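Local coordinates for orotate phosphoribosyltransferase (Aeropyrum pernix, PDB 2YZK), which probably catalyses the magnesium-dependent transfer of a ribosyl phosphate group from 5-phosphoribose 1-diphosphate to orotate, forming orotidine monophosphate in pyrimidine biosynthesis, at residues E101-K106 with N132-G137. Residues are numbered along the deposited sequence; the frame is centred on the assembly and turned at random.
Sequences EGDPPK and NGYTVG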
loop_
_atom_site.group_PDB
_atom_site.type_symbol
_atom_site.label_atom_id
_atom_site.label_comp_id
_atom_site.label_asym_id
_atom_site.label_seq_id
_atom_site.Cartn_x
_atom_site.Cartn_y
_atom_site.Cartn_z
ATOM N N GLU A 101 1.230 -1.749 -11.724
ATOM C CA GLU A 101 -0.140 -1.698 -11.240
ATOM C C GLU A 101 -0.568 -0.253 -11.031
ATOM O O GLU A 101 0.196 0.565 -10.528
ATOM C CB GLU A 101 -0.262 -2.523 -9.956
ATOM C CG GLU A 101 0.021 -4.009 -10.212
ATOM C CD GLU A 101 -0.047 -4.878 -8.973
ATOM O OE1 GLU A 101 -1.152 -5.044 -8.408
ATOM O OE2 GLU A 101 1.011 -5.408 -8.567
ATOM N N GLY A 102 -1.791 0.057 -11.445
ATOM C CA GLY A 102 -2.289 1.414 -11.330
ATOM C C GLY A 102 -2.282 2.071 -12.704
ATOM O O GLY A 102 -3.084 2.959 -12.989
ATOM N N ASP A 103 -1.360 1.618 -13.551
ATOM C CA ASP A 103 -1.216 2.124 -14.915
ATOM C C ASP A 103 -1.199 3.652 -15.041
ATOM O O ASP A 103 -1.982 4.245 -15.784
ATOM C CB ASP A 103 -2.321 1.532 -15.802
ATOM C CG ASP A 103 -2.157 1.902 -17.266
ATOM O OD1 ASP A 103 -1.018 1.823 -17.777
ATOM O OD2 ASP A 103 -3.170 2.259 -17.907
ATOM N N PRO A 104 -0.308 4.315 -14.297
ATOM C CA PRO A 104 -0.266 5.775 -14.411
ATOM C C PRO A 104 0.257 6.140 -15.804
ATOM O O PRO A 104 0.905 5.330 -16.456
ATOM C CB PRO A 104 0.695 6.175 -13.290
ATOM C CG PRO A 104 1.613 4.983 -13.187
ATOM C CD PRO A 104 0.647 3.831 -13.285
ATOM N N PRO A 105 -0.035 7.358 -16.283
ATOM C CA PRO A 105 0.433 7.780 -17.611
ATOM C C PRO A 105 1.957 7.710 -17.756
ATOM O O PRO A 105 2.691 7.949 -16.794
ATOM C CB PRO A 105 -0.087 9.209 -17.716
ATOM C CG PRO A 105 -1.369 9.144 -16.930
ATOM C CD PRO A 105 -0.947 8.361 -15.706
ATOM N N LYS A 106 2.417 7.367 -18.957
ATOM C CA LYS A 106 3.846 7.283 -19.246
ATOM C C LYS A 106 4.490 8.631 -18.966
ATOM O O LYS A 106 3.930 9.679 -19.304
ATOM C CB LYS A 106 4.075 6.911 -20.714
ATOM C CG LYS A 106 4.133 5.420 -20.995
ATOM C CD LYS A 106 2.951 4.682 -20.406
ATOM C CE LYS A 106 3.031 3.200 -20.724
ATOM N NZ LYS A 106 1.981 2.437 -20.012
ATOM N N ASN A 132 8.309 -0.650 -19.532
ATOM C CA ASN A 132 6.919 -0.316 -19.804
ATOM C C ASN A 132 6.679 1.138 -20.195
ATOM O O ASN A 132 5.569 1.649 -20.052
ATOM C CB ASN A 132 6.045 -0.705 -18.607
ATOM C CG ASN A 132 5.792 -2.204 -18.539
ATOM O OD1 ASN A 132 4.999 -2.746 -19.308
ATOM N ND2 ASN A 132 6.475 -2.883 -17.625
ATOM N N GLY A 133 7.724 1.802 -20.681
ATOM C CA GLY A 133 7.585 3.176 -21.133
ATOM C C GLY A 133 7.735 4.309 -20.137
ATOM O O GLY A 133 7.363 5.444 -20.444
ATOM N N TYR A 134 8.263 4.024 -18.953
ATOM C CA TYR A 134 8.459 5.070 -17.953
ATOM C C TYR A 134 9.937 5.395 -17.863
ATOM O O TYR A 134 10.780 4.609 -18.298
ATOM C CB TYR A 134 8.005 4.605 -16.567
ATOM C CG TYR A 134 6.542 4.273 -16.460
ATOM C CD1 TYR A 134 5.596 5.265 -16.194
ATOM C CD2 TYR A 134 6.097 2.961 -16.629
ATOM C CE1 TYR A 134 4.234 4.954 -16.094
ATOM C CE2 TYR A 134 4.749 2.644 -16.536
ATOM C CZ TYR A 134 3.824 3.640 -16.269
ATOM O OH TYR A 134 2.491 3.310 -16.190
ATOM N N THR A 135 10.249 6.564 -17.319
ATOM C CA THR A 135 11.638 6.930 -17.117
ATOM C C THR A 135 11.774 7.147 -15.618
ATOM O O THR A 135 10.839 7.629 -14.961
ATOM C CB THR A 135 12.045 8.212 -17.889
ATOM O OG1 THR A 135 11.285 9.329 -17.424
ATOM C CG2 THR A 135 11.822 8.023 -19.377
ATOM N N VAL A 136 12.922 6.767 -15.070
ATOM C CA VAL A 136 13.157 6.910 -13.643
ATOM C C VAL A 136 14.644 7.023 -13.334
ATOM O O VAL A 136 15.448 6.205 -13.788
ATOM C CB VAL A 136 12.542 5.713 -12.869
ATOM C CG1 VAL A 136 12.965 4.398 -13.501
ATOM C CG2 VAL A 136 12.959 5.761 -11.414
ATOM N N GLY A 137 15.006 8.047 -12.568
ATOM C CA GLY A 137 16.403 8.242 -12.219
ATOM C C GLY A 137 16.612 8.453 -10.734
ATOM O O GLY A 137 17.740 8.640 -10.285
HETATM O O HOH W 1 1.398 0.954 -17.273
#
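Tyr134 ties the loop 101-106 to the turn that leads into strand 135-141 through its phenol, in a loop-to-loop contact at one end of the parallel sheet of the phosphoribosyltransferase fold. Its hydroxyl donates to Pro104 O, with 2.6 Å between OH and O; the donor lies 17° out of the carbonyl plane. The position suits a Pro-Pro pair, since the ring of Pro104 fixes its phi and the following Pro105 limits the psi that aims the carbonyl, which probably keeps the acceptor in place. The same oxygen and Pro105 O both lie at the edge of the tyrosine ring, near its plane, and Pro105 O is 3.4 Å from CE1. Pro104 meets the phenol end crosswise, its CG 3.9 Å from Tyr134 CE1. The tyrosine's chi1 of -62° sets CG beside the backbone N and anti to the carbonyl carbon, which carries the ring across to the prolines. A water then donates to both Tyr134 OH and Asp103 OD1, linking ring and carboxylate, whose planes stand 83° apart. Asp103 has a firmer partner in Arg33 of the second subunit, and its link to Lys106 NZ is long. Lys106, its chain bent at chi2, runs its aliphatic part along the turn, with CG 3.3 Å from Gly133 O and CE close to Asn132 O. Gly133 fits there because a side chain would press on Lys106 CG and on the preceding carbonyl. A phenylalanine at Tyr134 would probably leave Pro104 O without its donor and the water without one of its acceptors, removing the hydrogen bond that joins the two loops. Behind the contact, Tyr134 packs on Leu129 of helix 120-131 and Val109 of strand 108-113, while Pro104 rests on Ala61 and Ile63 of strand 61-65; the joined loops thus bridge that helix and neighbouring sheet strands.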